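PDB 2ISM: putative oxidoreductase from Thermus thermophilus, which is probably an oxidoreductase, built as a six-bladed beta-propeller of a dehydrogenase family and carrying a calcium ion. Local coordinates for residues V23-G28 and D345-R350; E215-E220 and V234-P239; G240-W245 and P255-P260; R316-Q321 and T331-D336. One frame throughout, in Å; residues are numbered along the deposited sequence.

Interaction 1 of 4, residues V23-G28 and D345-R350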
loop_
_atom_site.group_PDB
_atom_site.type_symbol
_atom_site.label_atom_id
_atom_site.label_comp_id
_atom_site.label_asym_id
_atom_site.label_seq_id
_atom_site.Cartn_x
_atom_site.Cartn_y
_atom_site.Cartn_z
ATOM N N VAL B 23 12.500 1.746 5.624
ATOM C CA VAL B 23 12.295 2.083 7.024
ATOM C C VAL B 23 12.861 3.430 7.441
ATOM O O VAL B 23 13.889 3.876 6.937
ATOM C CB VAL B 23 12.927 1.011 7.945
ATOM C CG1 VAL B 23 12.763 1.403 9.409
ATOM C CG2 VAL B 23 12.289 -0.332 7.685
ATOM N N GLU B 24 12.163 4.079 8.366
ATOM C CA GLU B 24 12.609 5.344 8.920
ATOM C C GLU B 24 12.152 5.367 10.370
ATOM O O GLU B 24 11.002 5.043 10.679
ATOM C CB GLU B 24 12.034 6.534 8.144
ATOM C CG GLU B 24 10.544 6.742 8.268
ATOM C CD GLU B 24 10.074 7.934 7.455
ATOM O OE1 GLU B 24 10.580 9.052 7.695
ATOM O OE2 GLU B 24 9.203 7.753 6.577
ATOM N N GLU B 25 13.071 5.718 11.261
ATOM C CA GLU B 25 12.772 5.773 12.683
ATOM C C GLU B 25 11.949 7.001 13.031
ATOM O O GLU B 25 12.318 8.127 12.699
ATOM C CB GLU B 25 14.070 5.775 13.493
ATOM C CG GLU B 25 13.871 6.029 14.979
ATOM C CD GLU B 25 15.144 5.841 15.780
ATOM O OE1 GLU B 25 15.185 6.285 16.946
ATOM O OE2 GLU B 25 16.099 5.240 15.245
ATOM N N VAL B 26 10.824 6.773 13.700
ATOM C CA VAL B 26 9.944 7.853 14.114
ATOM C C VAL B 26 10.391 8.368 15.481
ATOM O O VAL B 26 10.494 9.575 15.697
ATOM C CB VAL B 26 8.479 7.370 14.201
ATOM C CG1 VAL B 26 7.580 8.507 14.659
ATOM C CG2 VAL B 26 8.025 6.848 12.836
ATOM N N VAL B 27 10.664 7.446 16.398
ATOM C CA VAL B 27 11.104 7.806 17.740
ATOM C C VAL B 27 11.656 6.565 18.435
ATOM O O VAL B 27 11.244 5.447 18.127
ATOM C CB VAL B 27 9.934 8.406 18.575
ATOM C CG1 VAL B 27 8.850 7.365 18.791
ATOM C CG2 VAL B 27 10.451 8.925 19.909
ATOM N N GLY B 28 12.602 6.763 19.350
ATOM C CA GLY B 28 13.189 5.640 20.062
ATOM C C GLY B 28 13.357 5.885 21.553
ATOM O O GLY B 28 12.831 6.859 22.099
ATOM N N ASP B 345 17.352 1.685 21.537
ATOM C CA ASP B 345 16.383 0.610 21.383
ATOM C C ASP B 345 14.929 0.798 21.747
ATOM O O ASP B 345 14.560 1.560 22.645
ATOM C CB ASP B 345 16.814 -0.655 22.094
ATOM C CG ASP B 345 17.087 -1.763 21.122
ATOM O OD1 ASP B 345 16.542 -1.693 19.994
ATOM O OD2 ASP B 345 17.830 -2.696 21.464
ATOM N N ASP B 346 14.125 0.014 21.042
ATOM C CA ASP B 346 12.685 0.040 21.099
ATOM C C ASP B 346 11.834 1.120 20.498
ATOM O O ASP B 346 11.004 1.789 21.127
ATOM C CB ASP B 346 12.163 -0.270 22.495
ATOM C CG ASP B 346 12.236 -1.760 22.789
ATOM O OD1 ASP B 346 12.785 -2.466 21.912
ATOM O OD2 ASP B 346 11.773 -2.226 23.851
ATOM N N ARG B 347 12.163 1.315 19.235
ATOM C CA ARG B 347 11.637 2.371 18.420
ATOM C C ARG B 347 10.318 2.079 17.751
ATOM O O ARG B 347 9.855 0.933 17.685
ATOM C CB ARG B 347 12.649 2.515 17.281
ATOM C CG ARG B 347 14.125 2.521 17.668
ATOM C CD ARG B 347 14.981 2.472 16.397
ATOM N NE ARG B 347 16.329 3.001 16.597
ATOM C CZ ARG B 347 17.286 2.388 17.283
ATOM N NH1 ARG B 347 17.052 1.209 17.841
ATOM N NH2 ARG B 347 18.472 2.961 17.418
ATOM N N VAL B 348 9.736 3.150 17.246
ATOM C CA VAL B 348 8.520 3.092 16.473
ATOM C C VAL B 348 9.101 3.298 15.076
ATOM O O VAL B 348 9.768 4.302 14.825
ATOM C CB VAL B 348 7.588 4.261 16.806
ATOM C CG1 VAL B 348 6.460 4.324 15.788
ATOM C CG2 VAL B 348 7.023 4.091 18.211
ATOM N N LEU B 349 8.878 2.338 14.189
ATOM C CA LEU B 349 9.396 2.430 12.832
ATOM C C LEU B 349 8.264 2.657 11.844
ATOM O O LEU B 349 7.158 2.150 12.025
ATOM C CB LEU B 349 10.144 1.144 12.463
ATOM C CG LEU B 349 11.270 0.708 13.405
ATOM C CD1 LEU B 349 11.810 -0.637 12.969
ATOM C CD2 LEU B 349 12.383 1.757 13.407
ATOM N N ARG B 350 8.546 3.427 10.799
ATOM C CA ARG B 350 7.557 3.709 9.769
ATOM C C ARG B 350 8.070 3.128 8.456
ATOM O O ARG B 350 9.167 3.461 8.014
ATOM C CB ARG B 350 7.352 5.219 9.643
ATOM C CG ARG B 350 6.306 5.642 8.621
ATOM C CD ARG B 350 5.959 7.107 8.821
ATOM N NE ARG B 350 7.165 7.927 8.867
ATOM C CZ ARG B 350 7.279 9.059 9.556
ATOM N NH1 ARG B 350 6.257 9.516 10.266
ATOM N NH2 ARG B 350 8.422 9.731 9.538
HETATM O O HOH W 1 18.804 5.508 15.798
#
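Strand 23-27, near the N-terminus, pairs antiparallel with strand 348-351 at the C-terminus, Glu24 opposite Arg350 and Glu25 opposite Leu349. The first strand thus becomes the outermost one of a blade whose other three come from the end of the chain, the Velcro-like closure known from beta-propellers. Arg350 N reaches Glu24 O at 2.9 Å. Farther along, a beta bulge sets Val26 and Val27 together against Val348: Val26 N donates to Val348 O (2.9 Å), while Val348 N donates to Val27 O (2.9 Å). Arg350 stretches out from the backbone with CG opposite its N (chi1 -178°), then bends at chi3 to present its edge to Glu24. Its NH2 meets Glu24 OE1 at 2.9 Å, a nearly straight bond that lies in the guanidinium plane but descends on the carboxylate from above, the two planes being 78° apart; the second contact, NE to OE2, is weak. Val26 CG2 lies over the centre of one face of this guanidinium and is also 3.6 Å from Arg350 CB. Across the bulge, Glu25 and Arg347 make the other ion pair. Arg347 NE touches Glu25 OE2 at 2.6 Å, again in the plane of the guanidinium and above that of the carboxylate, and one water links the same OE2 to Arg347 NH2. Val27 CG1 rests on Val348 CG2 (3.8 Å), and Phe56 of strand 52-57 packs against Val26 and Val27. Two ion pairs at a partly solvent-exposed edge, added to the backbone ladder, tie the chain's two ends together by charge as well as by hydrogen bonds.

Interaction 2 of 4, residues E215-E220 and V234-P239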
loop_
_atom_site.group_PDB
_atom_site.type_symbol
_atom_site.label_atom_id
_atom_site.label_comp_id
_atom_site.label_asym_id
_atom_site.label_seq_id
_atom_site.Cartn_x
_atom_site.Cartn_y
_atom_site.Cartn_z
ATOM N N GLU B 215 -13.588 -9.818 7.790
ATOM C CA GLU B 215 -13.265 -10.984 8.611
ATOM C C GLU B 215 -12.156 -10.661 9.607
ATOM O O GLU B 215 -11.220 -9.928 9.287
ATOM C CB GLU B 215 -12.805 -12.140 7.725
ATOM C CG GLU B 215 -13.892 -12.762 6.868
ATOM C CD GLU B 215 -13.318 -13.719 5.843
ATOM O OE1 GLU B 215 -12.585 -13.246 4.950
ATOM O OE2 GLU B 215 -13.588 -14.934 5.937
ATOM N N LEU B 216 -12.258 -11.230 10.807
ATOM C CA LEU B 216 -11.264 -11.008 11.853
ATOM C C LEU B 216 -10.171 -12.069 11.840
ATOM O O LEU B 216 -10.449 -13.263 11.773
ATOM C CB LEU B 216 -11.930 -10.999 13.230
ATOM C CG LEU B 216 -10.977 -10.957 14.434
ATOM C CD1 LEU B 216 -10.160 -9.674 14.393
ATOM C CD2 LEU B 216 -11.775 -11.046 15.729
ATOM N N PHE B 217 -8.926 -11.616 11.891
ATOM C CA PHE B 217 -7.772 -12.500 11.912
ATOM C C PHE B 217 -7.028 -12.224 13.207
ATOM O O PHE B 217 -6.978 -11.082 13.663
ATOM C CB PHE B 217 -6.855 -12.211 10.725
ATOM C CG PHE B 217 -7.418 -12.652 9.411
ATOM C CD1 PHE B 217 -6.933 -13.794 8.784
ATOM C CD2 PHE B 217 -8.448 -11.940 8.812
ATOM C CE1 PHE B 217 -7.470 -14.225 7.569
ATOM C CE2 PHE B 217 -8.994 -12.360 7.599
ATOM C CZ PHE B 217 -8.502 -13.506 6.978
ATOM N N SER B 218 -6.453 -13.266 13.792
ATOM C CA SER B 218 -5.727 -13.119 15.042
ATOM C C SER B 218 -4.435 -13.928 15.016
ATOM O O SER B 218 -4.316 -14.911 14.286
ATOM C CB SER B 218 -6.612 -13.590 16.203
ATOM O OG SER B 218 -5.949 -13.494 17.450
ATOM N N SER B 219 -3.465 -13.500 15.813
ATOM C CA SER B 219 -2.195 -14.202 15.900
ATOM C C SER B 219 -2.028 -14.629 17.344
ATOM O O SER B 219 -2.538 -13.967 18.250
ATOM C CB SER B 219 -1.039 -13.279 15.506
ATOM O OG SER B 219 -0.973 -12.155 16.367
ATOM N N GLU B 220 -1.332 -15.734 17.570
ATOM C CA GLU B 220 -1.112 -16.176 18.935
ATOM C C GLU B 220 0.102 -17.074 19.079
ATOM O O GLU B 220 0.494 -17.769 18.136
ATOM C CB GLU B 220 -2.361 -16.871 19.487
ATOM C CG GLU B 220 -2.646 -18.265 18.970
ATOM C CD GLU B 220 -3.883 -18.857 19.636
ATOM O OE1 GLU B 220 -4.988 -18.311 19.428
ATOM O OE2 GLU B 220 -3.756 -19.855 20.377
ATOM N N VAL B 234 -1.815 -18.119 13.023
ATOM C CA VAL B 234 -2.654 -17.014 12.596
ATOM C C VAL B 234 -3.990 -17.708 12.384
ATOM O O VAL B 234 -4.069 -18.708 11.660
ATOM C CB VAL B 234 -2.205 -16.395 11.264
ATOM C CG1 VAL B 234 -3.226 -15.344 10.826
ATOM C CG2 VAL B 234 -0.828 -15.765 11.416
ATOM N N ASN B 235 -5.029 -17.191 13.031
ATOM C CA ASN B 235 -6.360 -17.775 12.939
ATOM C C ASN B 235 -7.377 -16.832 12.308
ATOM O O ASN B 235 -7.260 -15.609 12.407
ATOM C CB ASN B 235 -6.867 -18.162 14.338
ATOM C CG ASN B 235 -6.029 -19.237 14.997
ATOM O OD1 ASN B 235 -5.375 -19.001 16.017
ATOM N ND2 ASN B 235 -6.046 -20.429 14.423
ATOM N N LEU B 236 -8.367 -17.420 11.645
ATOM C CA LEU B 236 -9.460 -16.670 11.045
ATOM C C LEU B 236 -10.543 -16.867 12.097
ATOM O O LEU B 236 -11.075 -17.971 12.254
ATOM C CB LEU B 236 -9.880 -17.295 9.708
ATOM C CG LEU B 236 -11.095 -16.696 8.989
ATOM C CD1 LEU B 236 -10.943 -15.192 8.872
ATOM C CD2 LEU B 236 -11.230 -17.326 7.603
ATOM N N ILE B 237 -10.851 -15.802 12.829
ATOM C CA ILE B 237 -11.824 -15.861 13.916
ATOM C C ILE B 237 -13.284 -15.721 13.502
ATOM O O ILE B 237 -13.668 -14.746 12.857
ATOM C CB ILE B 237 -11.520 -14.763 14.981
ATOM C CG1 ILE B 237 -10.046 -14.829 15.401
ATOM C CG2 ILE B 237 -12.417 -14.949 16.203
ATOM C CD1 ILE B 237 -9.643 -16.122 16.065
ATOM N N VAL B 238 -14.094 -16.704 13.886
ATOM C CA VAL B 238 -15.525 -16.676 13.594
ATOM C C VAL B 238 -16.242 -16.677 14.937
ATOM O O VAL B 238 -15.736 -17.235 15.910
ATOM C CB VAL B 238 -15.983 -17.915 12.770
ATOM C CG1 VAL B 238 -15.242 -17.965 11.442
ATOM C CG2 VAL B 238 -15.756 -19.193 13.561
ATOM N N PRO B 239 -17.421 -16.039 15.017
ATOM C CA PRO B 239 -18.175 -15.991 16.271
ATOM C C PRO B 239 -18.442 -17.388 16.823
ATOM O O PRO B 239 -18.905 -18.272 16.094
ATOM C CB PRO B 239 -19.467 -15.280 15.870
ATOM C CG PRO B 239 -19.032 -14.396 14.753
ATOM C CD PRO B 239 -18.122 -15.292 13.958
HETATM O O HOH W 2 -14.339 -13.178 10.850
#
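Leu236 lays its CD1 methyl over one face of the Phe217 ring, 3.7 Å from the centroid and 19° off the normal, a CH-pi contact displaced toward the rim at CZ. With CG turned opposite its backbone N (chi1 175°), Leu236 leans across to its partner strand; CD1 also comes within 3.5 Å of Leu216 O, and CD2 lies against the carboxylate of Glu215, whose oxygens are bound by Trp302 and Gly300. An edge-to-face contact with Phe275 adds a second aromatic neighbour to Phe217. The two segments are the middle strands of a four-stranded antiparallel propeller blade. Ser218 and Asn235 form a hydrogen-bonded pair: Ser218 N to Asn235 O (2.8 Å) and Asn235 N to Ser218 O (2.7 Å). On the blade face away from Phe217, Leu216 and Ile237 run side by side and point the same way, Leu216 CD2 to Ile237 CB at 3.8 Å. Ile237 CG1 meanwhile sits 3.7 Å from Ser218 CB, and Ile171 of the preceding blade closes over both; Ser218 OG binds Gly206 O. Where the strands part, a water accepts from Leu216 N and donates to Ile237 O.

Interaction 3 of 4, residues G240-W245 and P255-P260; sequences GGNYGW and PRYRDP. With CA (calcium ion), chain E.
The calcium-bearing loop between strands 232-237 and 262-264 folds back on itself here, Asn242 to Gly244 lying against Tyr257 and Arg258. Its central bond is Arg258 N to Asn242 O, 2.9 Å and nearly straight; Tyr257 CA approaches the same oxygen as a CA-H...O contact. The side chain of Asn242, with CG opposite its backbone N (chi1 -172°), runs alongside Tyr257, amide and ring 71° apart, and sets OD1 at the ring edge, 3.5 Å from Tyr257 CD1. That OD1 also accepts from Gly244 N, an Asx turn that shapes the chain round Tyr243, and ND2 is held by Gln162. Gly244 CA fits against Tyr257 CB at 3.8 Å. On the other side of the loop Tyr243 and Arg258 lie side by side, pointing the same way: Arg258 CB nears ring atom CE1, and CD comes to 3.5 Å from the hydroxyl OH. This hydroxyl is hydrogen-bonded to Leu236 O and Val238 N. A water joins Asn242 N to Arg256 O. Tyr243 O binds the calcium ion at 2.5 Å, whose other ligands include Glu233 and four waters. One of these waters lies in the plane of the Tyr243 ring at its edge, and donates a hydrogen bond to Arg258 O at 2.8 Å. Segment 255-260 therefore reaches the metal through the second shell, while the Asx turn and the twofold hold on Tyr243 OH probably help to hold Tyr243 in place, and with it the carbonyl that binds calcium and that the ion would polarise.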
loop_
_atom_site.group_PDB
_atom_site.type_symbol
_atom_site.label_atom_id
_atom_site.label_comp_id
_atom_site.label_asym_id
_atom_site.label_seq_id
_atom_site.Cartn_x
_atom_site.Cartn_y
_atom_site.Cartn_z
ATOM N N GLY B 240 -18.135 -17.576 18.104
ATOM C CA GLY B 240 -18.352 -18.859 18.751
ATOM C C GLY B 240 -17.297 -19.904 18.434
ATOM O O GLY B 240 -17.350 -21.012 18.956
ATOM N N GLY B 241 -16.336 -19.553 17.587
ATOM C CA GLY B 241 -15.300 -20.505 17.220
ATOM C C GLY B 241 -14.410 -20.947 18.368
ATOM O O GLY B 241 -14.083 -20.155 19.250
ATOM N N ASN B 242 -14.028 -22.222 18.357
ATOM C CA ASN B 242 -13.150 -22.786 19.382
ATOM C C ASN B 242 -11.859 -23.108 18.652
ATOM O O ASN B 242 -11.844 -23.932 17.733
ATOM C CB ASN B 242 -13.751 -24.065 19.961
ATOM C CG ASN B 242 -12.982 -24.580 21.160
ATOM O OD1 ASN B 242 -11.747 -24.579 21.174
ATOM N ND2 ASN B 242 -13.709 -25.038 22.173
ATOM N N TYR B 243 -10.768 -22.471 19.054
ATOM C CA TYR B 243 -9.519 -22.700 18.358
ATOM C C TYR B 243 -8.576 -23.765 18.889
ATOM O O TYR B 243 -7.379 -23.702 18.679
ATOM C CB TYR B 243 -8.831 -21.349 18.128
ATOM C CG TYR B 243 -9.653 -20.546 17.141
ATOM C CD1 TYR B 243 -9.394 -20.615 15.769
ATOM C CD2 TYR B 243 -10.804 -19.874 17.556
ATOM C CE1 TYR B 243 -10.272 -20.051 14.838
ATOM C CE2 TYR B 243 -11.690 -19.310 16.635
ATOM C CZ TYR B 243 -11.421 -19.409 15.279
ATOM O OH TYR B 243 -12.326 -18.902 14.372
ATOM N N GLY B 244 -9.135 -24.752 19.575
ATOM C CA GLY B 244 -8.348 -25.890 20.028
ATOM C C GLY B 244 -7.440 -25.945 21.239
ATOM O O GLY B 244 -7.285 -27.026 21.802
ATOM N N TRP B 245 -6.821 -24.840 21.643
ATOM C CA TRP B 245 -5.935 -24.901 22.804
ATOM C C TRP B 245 -6.710 -25.252 24.075
ATOM O O TRP B 245 -7.763 -24.676 24.340
ATOM C CB TRP B 245 -5.208 -23.560 22.995
ATOM C CG TRP B 245 -4.254 -23.564 24.160
ATOM C CD1 TRP B 245 -4.426 -22.950 25.369
ATOM C CD2 TRP B 245 -2.986 -24.238 24.228
ATOM N NE1 TRP B 245 -3.345 -23.199 26.187
ATOM C CE2 TRP B 245 -2.450 -23.986 25.512
ATOM C CE3 TRP B 245 -2.256 -25.030 23.329
ATOM C CZ2 TRP B 245 -1.208 -24.501 25.920
ATOM C CZ3 TRP B 245 -1.022 -25.542 23.735
ATOM C CH2 TRP B 245 -0.513 -25.274 25.021
ATOM N N PRO B 255 -13.336 -31.561 13.730
ATOM C CA PRO B 255 -14.140 -30.415 13.293
ATOM C C PRO B 255 -14.582 -29.481 14.420
ATOM O O PRO B 255 -14.912 -28.321 14.174
ATOM C CB PRO B 255 -15.320 -31.078 12.583
ATOM C CG PRO B 255 -15.502 -32.338 13.368
ATOM C CD PRO B 255 -14.074 -32.823 13.531
ATOM N N ARG B 256 -14.591 -29.986 15.650
ATOM C CA ARG B 256 -14.988 -29.182 16.805
ATOM C C ARG B 256 -14.019 -28.025 17.032
ATOM O O ARG B 256 -14.396 -26.983 17.564
ATOM C CB ARG B 256 -15.032 -30.040 18.073
ATOM C CG ARG B 256 -16.122 -31.099 18.106
ATOM C CD ARG B 256 -16.066 -31.859 19.424
ATOM N NE ARG B 256 -14.768 -32.506 19.603
ATOM C CZ ARG B 256 -14.317 -32.980 20.760
ATOM N NH1 ARG B 256 -15.056 -32.881 21.857
ATOM N NH2 ARG B 256 -13.122 -33.550 20.823
ATOM N N TYR B 257 -12.764 -28.219 16.640
ATOM C CA TYR B 257 -11.746 -27.192 16.814
ATOM C C TYR B 257 -11.283 -26.704 15.452
ATOM O O TYR B 257 -10.930 -27.502 14.582
ATOM C CB TYR B 257 -10.577 -27.763 17.615
ATOM C CG TYR B 257 -11.044 -28.475 18.862
ATOM C CD1 TYR B 257 -11.719 -27.784 19.868
ATOM C CD2 TYR B 257 -10.866 -29.850 19.014
ATOM C CE1 TYR B 257 -12.207 -28.441 20.989
ATOM C CE2 TYR B 257 -11.350 -30.517 20.135
ATOM C CZ TYR B 257 -12.020 -29.807 21.117
ATOM O OH TYR B 257 -12.504 -30.461 22.226
ATOM N N ARG B 258 -11.290 -25.389 15.271
ATOM C CA ARG B 258 -10.901 -24.790 14.003
ATOM C C ARG B 258 -9.388 -24.684 13.834
ATOM O O ARG B 258 -8.688 -24.195 14.725
ATOM C CB ARG B 258 -11.545 -23.410 13.876
ATOM C CG ARG B 258 -13.051 -23.427 14.099
ATOM C CD ARG B 258 -13.659 -22.060 13.878
ATOM N NE ARG B 258 -13.589 -21.639 12.479
ATOM C CZ ARG B 258 -14.471 -21.983 11.543
ATOM N NH1 ARG B 258 -15.504 -22.757 11.848
ATOM N NH2 ARG B 258 -14.325 -21.543 10.299
ATOM N N ASP B 259 -8.892 -25.145 12.686
ATOM C CA ASP B 259 -7.462 -25.101 12.397
ATOM C C ASP B 259 -7.024 -23.683 12.076
ATOM O O ASP B 259 -7.825 -22.846 11.657
ATOM C CB ASP B 259 -7.104 -25.982 11.194
ATOM C CG ASP B 259 -7.364 -27.453 11.433
ATOM O OD1 ASP B 259 -7.160 -27.926 12.571
ATOM O OD2 ASP B 259 -7.758 -28.139 10.468
ATOM N N PRO B 260 -5.736 -23.390 12.274
ATOM C CA PRO B 260 -5.255 -22.044 11.972
ATOM C C PRO B 260 -5.128 -21.835 10.467
ATOM O O PRO B 260 -5.009 -22.796 9.700
ATOM C CB PRO B 260 -3.903 -21.996 12.679
ATOM C CG PRO B 260 -3.449 -23.422 12.631
ATOM C CD PRO B 260 -4.708 -24.171 12.982
HETATM CA CA CA E . -5.092 -23.353 17.789
HETATM O O HOH W 3 -15.304 -24.301 16.708
HETATM O O HOH W 4 -6.420 -22.746 15.436
HETATM O O HOH W 5 -5.118 -25.864 16.725
HETATM O O HOH W 6 -5.636 -21.503 19.641
HETATM O O HOH W 7 -3.853 -24.597 19.966
#

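Interaction 4 of 4, residues R316-Q321 and T331-D336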
loop_
_atom_site.group_PDB
_atom_site.type_symbol
_atom_site.label_atom_id
_atom_site.label_comp_id
_atom_site.label_asym_id
_atom_site.label_seq_id
_atom_site.Cartn_x
_atom_site.Cartn_y
_atom_site.Cartn_z
ATOM N N ARG B 316 13.538 -7.813 17.849
ATOM C CA ARG B 316 12.180 -8.286 18.099
ATOM C C ARG B 316 11.136 -7.243 17.700
ATOM O O ARG B 316 11.272 -6.065 18.018
ATOM C CB ARG B 316 12.032 -8.630 19.586
ATOM C CG ARG B 316 12.986 -9.716 20.065
ATOM C CD ARG B 316 13.087 -9.742 21.585
ATOM N NE ARG B 316 11.809 -10.013 22.241
ATOM C CZ ARG B 316 11.243 -11.214 22.318
ATOM N NH1 ARG B 316 11.838 -12.271 21.777
ATOM N NH2 ARG B 316 10.084 -11.360 22.947
ATOM N N LEU B 317 10.097 -7.680 16.995
ATOM C CA LEU B 317 9.034 -6.771 16.568
ATOM C C LEU B 317 7.643 -7.105 17.100
ATOM O O LEU B 317 7.120 -8.188 16.834
ATOM C CB LEU B 317 8.852 -6.843 15.048
ATOM C CG LEU B 317 10.123 -6.599 14.214
ATOM C CD1 LEU B 317 9.766 -6.554 12.735
ATOM C CD2 LEU B 317 10.782 -5.288 14.634
ATOM N N ARG B 318 7.042 -6.179 17.844
ATOM C CA ARG B 318 5.725 -6.427 18.429
ATOM C C ARG B 318 4.406 -5.814 17.956
ATOM O O ARG B 318 3.422 -6.530 17.761
ATOM C CB ARG B 318 5.867 -5.952 19.882
ATOM C CG ARG B 318 4.732 -6.395 20.794
ATOM C CD ARG B 318 5.003 -6.011 22.247
ATOM N NE ARG B 318 5.984 -6.877 22.904
ATOM C CZ ARG B 318 5.720 -8.094 23.374
ATOM N NH1 ARG B 318 4.502 -8.600 23.259
ATOM N NH2 ARG B 318 6.669 -8.798 23.983
ATOM N N GLU B 319 4.383 -4.498 17.773
ATOM C CA GLU B 319 3.171 -3.818 17.325
ATOM C C GLU B 319 3.333 -3.595 15.821
ATOM O O GLU B 319 4.447 -3.466 15.315
ATOM C CB GLU B 319 2.956 -2.462 18.020
ATOM C CG GLU B 319 1.922 -1.538 17.346
ATOM C CD GLU B 319 0.487 -2.040 17.462
ATOM O OE1 GLU B 319 0.217 -3.182 17.038
ATOM O OE2 GLU B 319 -0.374 -1.286 17.972
ATOM N N VAL B 320 2.211 -3.574 15.112
ATOM C CA VAL B 320 2.199 -3.322 13.677
ATOM C C VAL B 320 0.806 -2.826 13.307
ATOM O O VAL B 320 -0.190 -3.520 13.513
ATOM C CB VAL B 320 2.570 -4.591 12.848
ATOM C CG1 VAL B 320 1.741 -5.776 13.282
ATOM C CG2 VAL B 320 2.365 -4.316 11.363
ATOM N N GLN B 321 0.747 -1.606 12.785
ATOM C CA GLN B 321 -0.515 -0.988 12.403
ATOM C C GLN B 321 -0.349 -0.068 11.214
ATOM O O GLN B 321 0.703 0.543 11.031
ATOM C CB GLN B 321 -1.084 -0.145 13.543
ATOM C CG GLN B 321 -1.818 -0.898 14.622
ATOM C CD GLN B 321 -2.790 0.002 15.354
ATOM O OE1 GLN B 321 -3.840 0.362 14.821
ATOM N NE2 GLN B 321 -2.435 0.390 16.574
ATOM N N THR B 331 6.745 -1.554 15.911
ATOM C CA THR B 331 7.526 -1.221 17.100
ATOM C C THR B 331 8.448 -2.384 17.442
ATOM O O THR B 331 8.161 -3.535 17.110
ATOM C CB THR B 331 6.637 -0.927 18.330
ATOM O OG1 THR B 331 5.994 -2.134 18.767
ATOM C CG2 THR B 331 5.589 0.123 17.987
ATOM N N THR B 332 9.565 -2.078 18.095
ATOM C CA THR B 332 10.519 -3.107 18.481
ATOM C C THR B 332 10.290 -3.482 19.944
ATOM O O THR B 332 9.741 -2.697 20.726
ATOM C CB THR B 332 11.969 -2.634 18.280
ATOM O OG1 THR B 332 12.215 -1.489 19.097
ATOM C CG2 THR B 332 12.209 -2.256 16.824
ATOM N N SER B 333 10.709 -4.687 20.310
ATOM C CA SER B 333 10.502 -5.175 21.666
ATOM C C SER B 333 11.757 -5.636 22.387
ATOM O O SER B 333 11.683 -6.310 23.418
ATOM C CB SER B 333 9.362 -6.195 21.651
ATOM O OG SER B 333 8.898 -6.485 22.953
ATOM N N ASN B 334 12.906 -5.263 21.835
ATOM C CA ASN B 334 14.205 -5.635 22.389
ATOM C C ASN B 334 14.456 -5.478 23.880
ATOM O O ASN B 334 15.352 -6.117 24.433
ATOM C CB ASN B 334 15.291 -4.902 21.606
ATOM C CG ASN B 334 15.187 -5.155 20.122
ATOM O OD1 ASN B 334 15.231 -4.228 19.309
ATOM N ND2 ASN B 334 15.047 -6.419 19.758
ATOM N N ARG B 335 13.663 -4.636 24.530
ATOM C CA ARG B 335 13.834 -4.404 25.959
ATOM C C ARG B 335 12.798 -5.117 26.827
ATOM O O ARG B 335 12.646 -4.788 28.003
ATOM C CB ARG B 335 13.801 -2.896 26.235
ATOM C CG ARG B 335 14.885 -2.121 25.496
ATOM C CD ARG B 335 14.753 -0.617 25.694
ATOM N NE ARG B 335 14.885 -0.229 27.097
ATOM C CZ ARG B 335 14.711 1.009 27.546
ATOM N NH1 ARG B 335 14.399 1.984 26.702
ATOM N NH2 ARG B 335 14.843 1.275 28.842
ATOM N N ASP B 336 12.102 -6.103 26.267
ATOM C CA ASP B 336 11.082 -6.816 27.035
ATOM C C ASP B 336 11.625 -7.953 27.899
ATOM O O ASP B 336 10.852 -8.715 28.481
ATOM C CB ASP B 336 9.976 -7.353 26.114
ATOM C CG ASP B 336 10.466 -8.419 25.151
ATOM O OD1 ASP B 336 11.574 -8.966 25.353
ATOM O OD2 ASP B 336 9.726 -8.725 24.190
#
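The guanidinium groups of Arg316 and Arg318 both meet Asp336 with their edges. Arg316 comes side-on, NE (3.1 Å) and NH2 (2.9 Å) gripping the single oxygen Asp336 OD2 on its syn side, and Ser333 O also lies at that edge. Arg318 turns NH2 to the anti side of OD2 at 3.1 Å and NE to Ser333 OG at 2.9 Å. Both guanidiniums stand steeply to the carboxylate, 67° and 71° between planes, with a bend at chi3 bringing each round to it. Ser333 OG itself donates to Asp336 OD2 (2.7 Å), from above the carboxylate plane. A type I turn from Ser333 to Asp336, directly after strand 328-332, brings both acceptors to the arginines; strands 317-322 and 328-332 form a hairpin at one side of the closing blade. Between the strands Ser333 N binds Arg316 O, and Leu317 stands opposite Thr332. Next, Arg318 and Glu319 both fall opposite Thr331, consistent with a bulge: Arg318 N donates to Thr331 O, while Glu319 N donates to the hydroxyl Thr331 OG1 (3.0 Å), which is also bonded to Pro33 O. Thr331 N donates to Glu319 O. With four donor atoms from three side chains on one oxygen of the buried Asp336, this carboxylate probably stays ionised, its charge shared between two cations, while Asp336 OD1 is taken up by Arg338 N.

Interactions 1 and 4 belong to one blade, their centres about 10 Å apart: strand 348-351 lies between 23-27 and 328-332. Arg347 O accepts from Thr332 N at 3.1 Å, and Asp346 OD1 bonds Thr332 OG1 at 3.0 Å, so the closing strand and the hairpin are directly joined. Interactions 2 and 3 make a second pair, centres about 11 Å apart, on the other side of the ring from interaction 1. Calcium sits there: its ligand Glu233 directly precedes segment 234-239, and the side chain of Glu220 lies about 5 Å from the ion. Interaction 1 is far from that site, about 26 Å from interaction 3 between nearest atoms, whereas interactions 2 and 4 approach to about 7 Å.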